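Local coordinates for putative capsid protein of prophage (Escherichia coli CFT073, PDB 3BQW) that probably serves as a major capsid protein, assembling the protein shell of a phage head from a gene carried by a prophage, at residues Phe14-Leu17 / Asn18-Asp21; Leu120-Gly123 / Asn124-Gln128; Arg127-Asn130 / Ala131-Arg135. All coordinates share one frame; numbering follows the deposited sequence.

Contact 1 (Phe14-Leu17 / Asn18-Asp21)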
ATOM      1  N   PHE A  14     -22.414   2.699  -2.471  1.00 28.27           N
ATOM      2  CA  PHE A  14     -21.560   3.904  -2.536  1.00 29.15           C
ATOM      3  C   PHE A  14     -21.823   4.899  -1.400  1.00 29.60           C
ATOM      4  O   PHE A  14     -20.905   5.571  -0.945  1.00 29.99           O
ATOM      5  CB  PHE A  14     -21.715   4.648  -3.872  1.00 29.69           C
ATOM      6  CG  PHE A  14     -20.812   4.144  -4.968  1.00 29.42           C
ATOM      7  CD1 PHE A  14     -21.336   3.652  -6.143  1.00 29.94           C
ATOM      8  CD2 PHE A  14     -19.433   4.165  -4.810  1.00 30.13           C
ATOM      9  CE1 PHE A  14     -20.484   3.186  -7.153  1.00 30.62           C
ATOM     10  CE2 PHE A  14     -18.594   3.702  -5.797  1.00 29.90           C
ATOM     11  CZ  PHE A  14     -19.120   3.215  -6.970  1.00 30.68           C
ATOM     12  N   ALA A  15     -23.068   4.994  -0.955  1.00 29.99           N
ATOM     13  CA  ALA A  15     -23.435   5.839   0.194  1.00 30.69           C
ATOM     14  C   ALA A  15     -22.616   5.476   1.430  1.00 31.22           C
ATOM     15  O   ALA A  15     -22.215   6.348   2.186  1.00 31.74           O
ATOM     16  CB  ALA A  15     -24.950   5.721   0.497  1.00 29.84           C
ATOM     17  N   TYR A  16     -22.366   4.186   1.624  1.00 31.71           N
ATOM     18  CA  TYR A  16     -21.540   3.735   2.732  1.00 32.57           C
ATOM     19  C   TYR A  16     -20.051   3.962   2.459  1.00 33.45           C
ATOM     20  O   TYR A  16     -19.320   4.481   3.296  1.00 32.91           O
ATOM     21  CB  TYR A  16     -21.777   2.256   2.996  1.00 32.55           C
ATOM     22  CG  TYR A  16     -21.001   1.784   4.185  1.00 32.16           C
ATOM     23  CD1 TYR A  16     -21.356   2.209   5.474  1.00 33.25           C
ATOM     24  CD2 TYR A  16     -19.910   0.950   4.041  1.00 30.73           C
ATOM     25  CE1 TYR A  16     -20.640   1.804   6.576  1.00 33.64           C
ATOM     26  CE2 TYR A  16     -19.176   0.545   5.152  1.00 32.13           C
ATOM     27  CZ  TYR A  16     -19.547   0.985   6.409  1.00 31.51           C
ATOM     28  OH  TYR A  16     -18.862   0.580   7.507  1.00 32.49           O
ATOM     29  N   LEU A  17     -19.626   3.553   1.276  1.00 34.39           N
ATOM     30  CA  LEU A  17     -18.241   3.660   0.861  1.00 36.22           C
ATOM     31  C   LEU A  17     -17.752   5.121   0.937  1.00 37.90           C
ATOM     32  O   LEU A  17     -16.593   5.386   1.250  1.00 37.74           O
ATOM     33  CB  LEU A  17     -18.102   3.078  -0.558  1.00 35.63           C
ATOM     34  CG  LEU A  17     -16.793   2.511  -1.073  1.00 36.85           C
ATOM     35  CD1 LEU A  17     -16.109   1.519  -0.065  1.00 37.04           C
ATOM     36  CD2 LEU A  17     -17.029   1.855  -2.439  1.00 36.17           C
ATOM     37  N   ASN A  18     -18.652   6.067   0.674  1.00 40.20           N
ATOM     38  CA  ASN A  18     -18.315   7.495   0.652  1.00 41.97           C
ATOM     39  C   ASN A  18     -18.589   8.189   1.968  1.00 43.55           C
ATOM     40  O   ASN A  18     -18.525   9.411   2.024  1.00 44.60           O
ATOM     41  CB  ASN A  18     -19.129   8.215  -0.441  1.00 41.84           C
ATOM     42  CG  ASN A  18     -18.772   7.748  -1.842  1.00 42.59           C
ATOM     43  OD1 ASN A  18     -17.626   7.410  -2.118  1.00 44.71           O
ATOM     44  ND2 ASN A  18     -19.748   7.734  -2.731  1.00 42.20           N
ATOM     45  N   ARG A  19     -18.891   7.437   3.027  1.00 45.21           N
ATOM     46  CA  ARG A  19     -19.551   8.021   4.210  1.00 46.07           C
ATOM     47  C   ARG A  19     -18.747   9.084   4.990  1.00 46.91           C
ATOM     48  O   ARG A  19     -19.355   9.965   5.636  1.00 47.87           O
ATOM     49  CB  ARG A  19     -20.032   6.933   5.174  1.00 46.00           C
ATOM     50  CG  ARG A  19     -21.034   7.473   6.161  1.00 45.57           C
ATOM     51  CD  ARG A  19     -21.785   6.393   6.862  1.00 45.26           C
ATOM     52  NE  ARG A  19     -21.111   5.933   8.061  1.00 43.77           N
ATOM     53  CZ  ARG A  19     -21.585   4.962   8.830  1.00 44.33           C
ATOM     54  NH1 ARG A  19     -22.718   4.351   8.511  1.00 45.78           N
ATOM     55  NH2 ARG A  19     -20.923   4.591   9.913  1.00 44.42           N
ATOM     56  N   GLY A  20     -17.414   9.002   4.943  1.00 47.22           N
ATOM     57  CA  GLY A  20     -16.531  10.058   5.481  1.00 47.10           C
ATOM     58  C   GLY A  20     -15.881   9.767   6.823  1.00 46.96           C
ATOM     59  O   GLY A  20     -14.759  10.216   7.089  1.00 47.53           O
ATOM     60  N   ASP A  21     -16.587   8.998   7.651  1.00 46.40           N
ATOM     61  CA  ASP A  21     -16.145   8.628   8.990  1.00 45.77           C
ATOM     62  C   ASP A  21     -15.784   7.148   9.145  1.00 44.87           C
ATOM     63  O   ASP A  21     -15.867   6.609  10.235  1.00 45.75           O
ATOM     64  CB  ASP A  21     -17.244   8.980  10.011  1.00 46.22           C
ATOM     65  CG  ASP A  21     -18.555   8.223   9.765  1.00 47.06           C
ATOM     66  OD1 ASP A  21     -18.836   7.864   8.605  1.00 46.06           O
ATOM     67  OD2 ASP A  21     -19.306   7.997  10.740  1.00 49.51           O
TER
HETATM   68  O   HOH W   1     -15.852   7.613   3.763  1.00 50.07           O
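Asn18 crowds the carbonyl of Phe14 where helix 10-17 ends. Its backbone N donates to Phe14 O at 2.8 Å, an i to i+4 bond. With CG beside its own backbone N (chi1 -65°), the Asn18 side chain leans back over the same oxygen, bringing CG to 3.2 Å from Phe14 O. The amide ND2 approaches Phe14 CB at 3.8 Å, the amide plane only 13° from that of the phenyl ring; ND2 also lies near Phe14 O, but the angle is too poor for a hydrogen bond. One residue on, the turn tightens: Arg19 N donates to Tyr16 O at 3.0 Å, an i to i+3 bond.

The packed side belongs to Leu17, buried, and to Tyr16, which rest on Met125 and Thr122 of helix 113-146; the Tyr16 hydroxyl is hydrogen-bonded to Arg126. The solvent side is looser. There Arg19 NH1 lies at the edge of the Tyr16 ring, 3.8 Å from CE1, which in turn sits over one face of the guanidinium, toward its rim, the planes 80° apart. Arg19 NE forms a salt bridge in the guanidinium plane with the syn lone pair of Asp21 OD1 at 3.0 Å, which helps fix the exposed head group. A last i to i+4 bond followed by an i to i+3 bond is common where an alpha-helix ends; here the chain then leaves through positive-phi Gly20 toward helix 23-26.

Contact 2 (Leu120-Gly123 / Asn124-Gln128)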
ATOM      1  N   LEU A 120     -23.498  -7.117   7.892  1.00 25.04           N
ATOM      2  CA  LEU A 120     -22.618  -8.076   7.208  1.00 24.22           C
ATOM      3  C   LEU A 120     -22.081  -7.528   5.900  1.00 23.11           C
ATOM      4  O   LEU A 120     -20.912  -7.750   5.575  1.00 22.24           O
ATOM      5  CB  LEU A 120     -23.337  -9.397   6.969  1.00 24.27           C
ATOM      6  CG  LEU A 120     -23.728 -10.145   8.251  1.00 25.90           C
ATOM      7  CD1 LEU A 120     -24.547 -11.362   7.915  1.00 27.43           C
ATOM      8  CD2 LEU A 120     -22.525 -10.510   9.052  1.00 25.29           C
ATOM      9  N   ILE A 121     -22.935  -6.804   5.163  1.00 22.41           N
ATOM     10  CA  ILE A 121     -22.574  -6.231   3.881  1.00 22.62           C
ATOM     11  C   ILE A 121     -21.483  -5.184   4.071  1.00 23.12           C
ATOM     12  O   ILE A 121     -20.439  -5.250   3.413  1.00 23.31           O
ATOM     13  CB  ILE A 121     -23.790  -5.626   3.142  1.00 23.32           C
ATOM     14  CG1 ILE A 121     -24.685  -6.748   2.590  1.00 22.44           C
ATOM     15  CG2 ILE A 121     -23.335  -4.700   2.008  1.00 23.13           C
ATOM     16  CD1 ILE A 121     -26.091  -6.318   2.284  1.00 22.92           C
ATOM     17  N   THR A 122     -21.707  -4.263   5.003  1.00 22.94           N
ATOM     18  CA  THR A 122     -20.780  -3.178   5.267  1.00 23.17           C
ATOM     19  C   THR A 122     -19.490  -3.712   5.880  1.00 24.00           C
ATOM     20  O   THR A 122     -18.382  -3.217   5.578  1.00 23.51           O
ATOM     21  CB  THR A 122     -21.403  -2.112   6.193  1.00 23.88           C
ATOM     22  OG1 THR A 122     -21.954  -2.722   7.368  1.00 23.30           O
ATOM     23  CG2 THR A 122     -22.525  -1.306   5.465  1.00 21.68           C
ATOM     24  N   GLY A 123     -19.620  -4.731   6.735  1.00 23.89           N
ATOM     25  CA  GLY A 123     -18.443  -5.385   7.312  1.00 23.19           C
ATOM     26  C   GLY A 123     -17.549  -6.005   6.255  1.00 23.07           C
ATOM     27  O   GLY A 123     -16.326  -5.882   6.313  1.00 24.11           O
ATOM     28  N   ASN A 124     -18.155  -6.686   5.292  1.00 23.22           N
ATOM     29  CA  ASN A 124     -17.426  -7.309   4.192  1.00 23.01           C
ATOM     30  C   ASN A 124     -16.908  -6.290   3.193  1.00 22.68           C
ATOM     31  O   ASN A 124     -15.821  -6.466   2.634  1.00 23.05           O
ATOM     32  CB  ASN A 124     -18.266  -8.380   3.515  1.00 23.67           C
ATOM     33  CG  ASN A 124     -18.348  -9.659   4.347  1.00 25.59           C
ATOM     34  OD1 ASN A 124     -17.350 -10.310   4.566  1.00 26.44           O
ATOM     35  ND2 ASN A 124     -19.542  -9.997   4.828  1.00 28.84           N
ATOM     36  N   MET A 125     -17.638  -5.204   2.994  1.00 22.38           N
ATOM     37  CA  MET A 125     -17.136  -4.102   2.178  1.00 22.14           C
ATOM     38  C   MET A 125     -15.862  -3.531   2.766  1.00 22.80           C
ATOM     39  O   MET A 125     -14.903  -3.288   2.024  1.00 22.63           O
ATOM     40  CB  MET A 125     -18.177  -2.977   2.046  1.00 22.68           C
ATOM     41  CG  MET A 125     -19.333  -3.251   1.067  1.00 23.58           C
ATOM     42  SD  MET A 125     -20.568  -1.913   0.985  1.00 19.74           S
ATOM     43  CE  MET A 125     -19.514  -0.720   0.185  1.00 17.38           C
ATOM     44  N   ARG A 126     -15.847  -3.292   4.083  1.00 23.35           N
ATOM     45  CA  ARG A 126     -14.656  -2.774   4.756  1.00 24.87           C
ATOM     46  C   ARG A 126     -13.460  -3.713   4.609  1.00 24.63           C
ATOM     47  O   ARG A 126     -12.341  -3.274   4.443  1.00 24.23           O
ATOM     48  CB  ARG A 126     -14.906  -2.490   6.253  1.00 24.53           C
ATOM     49  CG  ARG A 126     -15.765  -1.244   6.514  1.00 25.98           C
ATOM     50  CD  ARG A 126     -15.753  -0.790   7.982  1.00 27.69           C
ATOM     51  NE  ARG A 126     -15.901  -1.869   8.969  1.00 28.31           N
ATOM     52  CZ  ARG A 126     -17.057  -2.367   9.397  1.00 30.58           C
ATOM     53  NH1 ARG A 126     -18.219  -1.910   8.947  1.00 33.92           N
ATOM     54  NH2 ARG A 126     -17.056  -3.346  10.293  1.00 31.06           N
ATOM     55  N   ARG A 127     -13.719  -5.004   4.691  1.00 25.21           N
ATOM     56  CA  ARG A 127     -12.687  -6.035   4.578  1.00 26.71           C
ATOM     57  C   ARG A 127     -12.153  -6.107   3.136  1.00 25.40           C
ATOM     58  O   ARG A 127     -10.960  -6.302   2.916  1.00 24.91           O
ATOM     59  CB  ARG A 127     -13.332  -7.343   5.039  1.00 27.12           C
ATOM     60  CG  ARG A 127     -12.589  -8.632   4.878  1.00 30.51           C
ATOM     61  CD  ARG A 127     -13.462  -9.777   5.488  1.00 32.39           C
ATOM     62  NE  ARG A 127     -13.608  -9.596   6.943  1.00 36.67           N
ATOM     63  CZ  ARG A 127     -14.741  -9.359   7.618  1.00 40.02           C
ATOM     64  NH1 ARG A 127     -15.941  -9.296   7.029  1.00 41.50           N
ATOM     65  NH2 ARG A 127     -14.671  -9.203   8.935  1.00 40.21           N
ATOM     66  N   GLN A 128     -13.039  -5.920   2.157  1.00 23.75           N
ATOM     67  CA  GLN A 128     -12.627  -5.888   0.749  1.00 23.34           C
ATOM     68  C   GLN A 128     -11.754  -4.673   0.403  1.00 23.10           C
ATOM     69  O   GLN A 128     -10.760  -4.792  -0.286  1.00 21.95           O
ATOM     70  CB  GLN A 128     -13.844  -5.984  -0.170  1.00 22.73           C
ATOM     71  CG  GLN A 128     -14.414  -7.376  -0.185  1.00 21.84           C
ATOM     72  CD  GLN A 128     -15.819  -7.427  -0.727  1.00 23.04           C
ATOM     73  OE1 GLN A 128     -16.324  -6.453  -1.293  1.00 22.97           O
ATOM     74  NE2 GLN A 128     -16.471  -8.561  -0.542  1.00 23.13           N
TER
HETATM   75  O   HOH W   2     -20.549  -3.333   9.612  1.00 40.20           O
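Asn124 returns to the carbonyl of Leu120 twice within one turn of helix 113-146, the long helix that probably corresponds to the spine helix of HK97-like capsid proteins. Its backbone N donates to Leu120 O at 3.0 Å, and ND2 adds a short but bent, weak bond to the same oxygen at 2.7 Å. The side chain can do this because CG sits beside the backbone N (chi1 -76°), which lays the amide back along the preceding turn. The other end of that amide is engaged too: Arg127 NH1 donates to Asn124 OD1 at 3.0 Å from above the carbonyl plane. The two contacts together restrain the amide's rotation.

Ile121 and Met125 run alongside each other in the same direction, with Ile121 CG2 4.1 Å from Met125 SD, on the buried face against Leu13 of helix 10-17. On the outer side, Gly123 CA sits 3.5 Å above the guanidinium plane of Arg126, toward its rim. A bend at chi3 turns the arginine back there.

Further out, Arg126 NH1 is held by the hydroxyl of Tyr16, and Thr122 OG1 by the backbone carbonyl of Met118. A water links these two side chains, donating to Thr122 OG1 at 2.7 Å and accepting in the guanidinium plane from Arg126 NH1 at 2.8 Å.

Contact 3 (Arg127-Asn130 / Ala131-Arg135)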
ATOM      1  N   ARG A 127     -13.719  -5.004   4.691  1.00 25.21           N
ATOM      2  CA  ARG A 127     -12.687  -6.035   4.578  1.00 26.71           C
ATOM      3  C   ARG A 127     -12.153  -6.107   3.136  1.00 25.40           C
ATOM      4  O   ARG A 127     -10.960  -6.302   2.916  1.00 24.91           O
ATOM      5  CB  ARG A 127     -13.332  -7.343   5.039  1.00 27.12           C
ATOM      6  CG  ARG A 127     -12.589  -8.632   4.878  1.00 30.51           C
ATOM      7  CD  ARG A 127     -13.462  -9.777   5.488  1.00 32.39           C
ATOM      8  NE  ARG A 127     -13.608  -9.596   6.943  1.00 36.67           N
ATOM      9  CZ  ARG A 127     -14.741  -9.359   7.618  1.00 40.02           C
ATOM     10  NH1 ARG A 127     -15.941  -9.296   7.029  1.00 41.50           N
ATOM     11  NH2 ARG A 127     -14.671  -9.203   8.935  1.00 40.21           N
ATOM     12  N   GLN A 128     -13.039  -5.920   2.157  1.00 23.75           N
ATOM     13  CA  GLN A 128     -12.627  -5.888   0.749  1.00 23.34           C
ATOM     14  C   GLN A 128     -11.754  -4.673   0.403  1.00 23.10           C
ATOM     15  O   GLN A 128     -10.760  -4.792  -0.286  1.00 21.95           O
ATOM     16  CB  GLN A 128     -13.844  -5.984  -0.170  1.00 22.73           C
ATOM     17  CG  GLN A 128     -14.414  -7.376  -0.185  1.00 21.84           C
ATOM     18  CD  GLN A 128     -15.819  -7.427  -0.727  1.00 23.04           C
ATOM     19  OE1 GLN A 128     -16.324  -6.453  -1.293  1.00 22.97           O
ATOM     20  NE2 GLN A 128     -16.471  -8.561  -0.542  1.00 23.13           N
ATOM     21  N   ILE A 129     -12.110  -3.501   0.912  1.00 24.24           N
ATOM     22  CA  ILE A 129     -11.254  -2.319   0.744  1.00 23.58           C
ATOM     23  C   ILE A 129      -9.900  -2.506   1.440  1.00 23.94           C
ATOM     24  O   ILE A 129      -8.874  -2.124   0.906  1.00 24.31           O
ATOM     25  CB  ILE A 129     -11.950  -1.045   1.251  1.00 23.93           C
ATOM     26  CG1 ILE A 129     -13.210  -0.765   0.422  1.00 23.09           C
ATOM     27  CG2 ILE A 129     -11.005   0.150   1.190  1.00 21.53           C
ATOM     28  CD1 ILE A 129     -12.980  -0.590  -1.038  1.00 23.97           C
ATOM     29  N   ASN A 130      -9.894  -3.110   2.621  1.00 24.13           N
ATOM     30  CA  ASN A 130      -8.666  -3.371   3.322  1.00 24.31           C
ATOM     31  C   ASN A 130      -7.762  -4.237   2.465  1.00 23.94           C
ATOM     32  O   ASN A 130      -6.564  -4.057   2.486  1.00 24.18           O
ATOM     33  CB  ASN A 130      -8.891  -4.119   4.658  1.00 24.16           C
ATOM     34  CG  ASN A 130      -9.461  -3.244   5.777  1.00 27.28           C
ATOM     35  OD1 ASN A 130      -9.898  -3.784   6.795  1.00 31.66           O
ATOM     36  ND2 ASN A 130      -9.466  -1.924   5.611  1.00 27.12           N
ATOM     37  N   ALA A 131      -8.333  -5.227   1.784  1.00 23.44           N
ATOM     38  CA  ALA A 131      -7.555  -6.147   0.977  1.00 23.37           C
ATOM     39  C   ALA A 131      -6.997  -5.471  -0.281  1.00 23.71           C
ATOM     40  O   ALA A 131      -5.889  -5.793  -0.723  1.00 23.60           O
ATOM     41  CB  ALA A 131      -8.389  -7.344   0.597  1.00 23.07           C
ATOM     42  N   ILE A 132      -7.792  -4.586  -0.885  1.00 23.17           N
ATOM     43  CA  ILE A 132      -7.363  -3.831  -2.043  1.00 22.83           C
ATOM     44  C   ILE A 132      -6.245  -2.878  -1.629  1.00 22.89           C
ATOM     45  O   ILE A 132      -5.270  -2.744  -2.356  1.00 23.08           O
ATOM     46  CB  ILE A 132      -8.546  -3.069  -2.723  1.00 22.55           C
ATOM     47  CG1 ILE A 132      -9.548  -4.067  -3.348  1.00 22.84           C
ATOM     48  CG2 ILE A 132      -8.054  -2.114  -3.828  1.00 21.74           C
ATOM     49  CD1 ILE A 132     -11.038  -3.536  -3.400  1.00 22.97           C
ATOM     50  N   LYS A 133      -6.388  -2.214  -0.473  1.00 22.66           N
ATOM     51  CA  LYS A 133      -5.376  -1.267  -0.004  1.00 22.71           C
ATOM     52  C   LYS A 133      -4.064  -1.967   0.405  1.00 23.06           C
ATOM     53  O   LYS A 133      -2.992  -1.388   0.273  1.00 23.08           O
ATOM     54  CB  LYS A 133      -5.899  -0.405   1.142  1.00 22.99           C
ATOM     55  CG  LYS A 133      -6.884   0.638   0.687  1.00 22.33           C
ATOM     56  CD  LYS A 133      -7.167   1.672   1.689  1.00 23.59           C
ATOM     57  CE  LYS A 133      -8.171   2.725   1.135  1.00 23.18           C
ATOM     58  NZ  LYS A 133      -8.722   3.561   2.253  1.00 23.95           N
ATOM     59  N   ALA A 134      -4.190  -3.193   0.900  1.00 22.90           N
ATOM     60  CA  ALA A 134      -3.085  -4.062   1.241  1.00 23.66           C
ATOM     61  C   ALA A 134      -2.290  -4.480   0.009  1.00 24.16           C
ATOM     62  O   ALA A 134      -1.069  -4.439   0.025  1.00 24.01           O
ATOM     63  CB  ALA A 134      -3.604  -5.294   1.980  1.00 23.56           C
ATOM     64  N   ARG A 135      -2.976  -4.868  -1.064  1.00 25.29           N
ATOM     65  CA  ARG A 135      -2.300  -5.133  -2.339  1.00 25.11           C
ATOM     66  C   ARG A 135      -1.582  -3.898  -2.848  1.00 24.30           C
ATOM     67  O   ARG A 135      -0.459  -3.983  -3.308  1.00 25.62           O
ATOM     68  CB  ARG A 135      -3.281  -5.660  -3.394  1.00 26.08           C
ATOM     69  CG  ARG A 135      -2.713  -5.706  -4.853  1.00 27.67           C
ATOM     70  CD  ARG A 135      -2.007  -6.976  -5.111  1.00 36.14           C
ATOM     71  NE  ARG A 135      -2.942  -8.053  -4.851  1.00 40.97           N
ATOM     72  CZ  ARG A 135      -2.626  -9.318  -4.605  1.00 45.59           C
ATOM     73  NH1 ARG A 135      -1.343  -9.732  -4.605  1.00 47.96           N
ATOM     74  NH2 ARG A 135      -3.626 -10.182  -4.364  1.00 45.67           N
TER
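Ile129, with chi1 at -63°, sets its CG2 branch trans to the backbone N, and Lys133, four residues on, starts with CG trans to the carbonyl carbon (chi1 -73°) and then runs extended to its amine. The lysine chain therefore slants back toward the start of the helix and crosses the isoleucine branch at an angle, Lys133 CE meeting Ile129 CG2 at 3.8 Å. Nearer the backbone, Lys133 CG lies 3.4 Å from Ile129 O, the oxygen that accepts from Lys133 N at 2.8 Å.

Ile132 reaches back over the previous turn with its CD1 methyl. This methyl comes to 3.4 Å from Gln128 O and 4.2 Å from Ile129 CD1, so the two isoleucines join at their ends. Gln128 O still receives Ile132 N at 3.0 Å.

All this takes place mid-way along helix 113-146, the probable spine helix of an HK97-like capsid fold, where one face turns inward. Ile132 packs on Thr331, Ser333 and Pro335 of strand 327-338, and Gln128 grips that strand through its buried amide, hydrogen-bonded to Thr331 and Val329. Ile129 reaches across to Phe25 and Phe313.

On another side Ala134 CB lies 3.2 Å from Asn130 O, which accepts from Ala134 N, while Ala131 N closes the turn onto Arg127 O. The Lys133 amine is hydrogen-bonded to the backbone carbonyls of Glu24 and Phe27, in and just after short helix 23-26, and weakly to Phe25 O; these carbonyls would probably favour its positive form.

Contacts 2 and 3 are successive turns of one element, helix 113-146, sharing Arg127 and Gln128; contact 1 closes a separate short helix packed against it. Contact 1 is a surface feature, its centre about 21 Å from the chain's centre. Contacts 2 and 3 are both partly buried, their centres about 19 and 9 Å from that point. An ion pair decorates contact 1; an amide, arginines and a water mark contact 2; contact 3 pairs isoleucine packing with polar ends, Gln128 and Lys133, that bond to other elements. Contact 1 touches both others, through Tyr16 and Leu17 on contact 2, and through Leu17 CD1 on Ile129 CG1 of contact 3, 3.7 Å away.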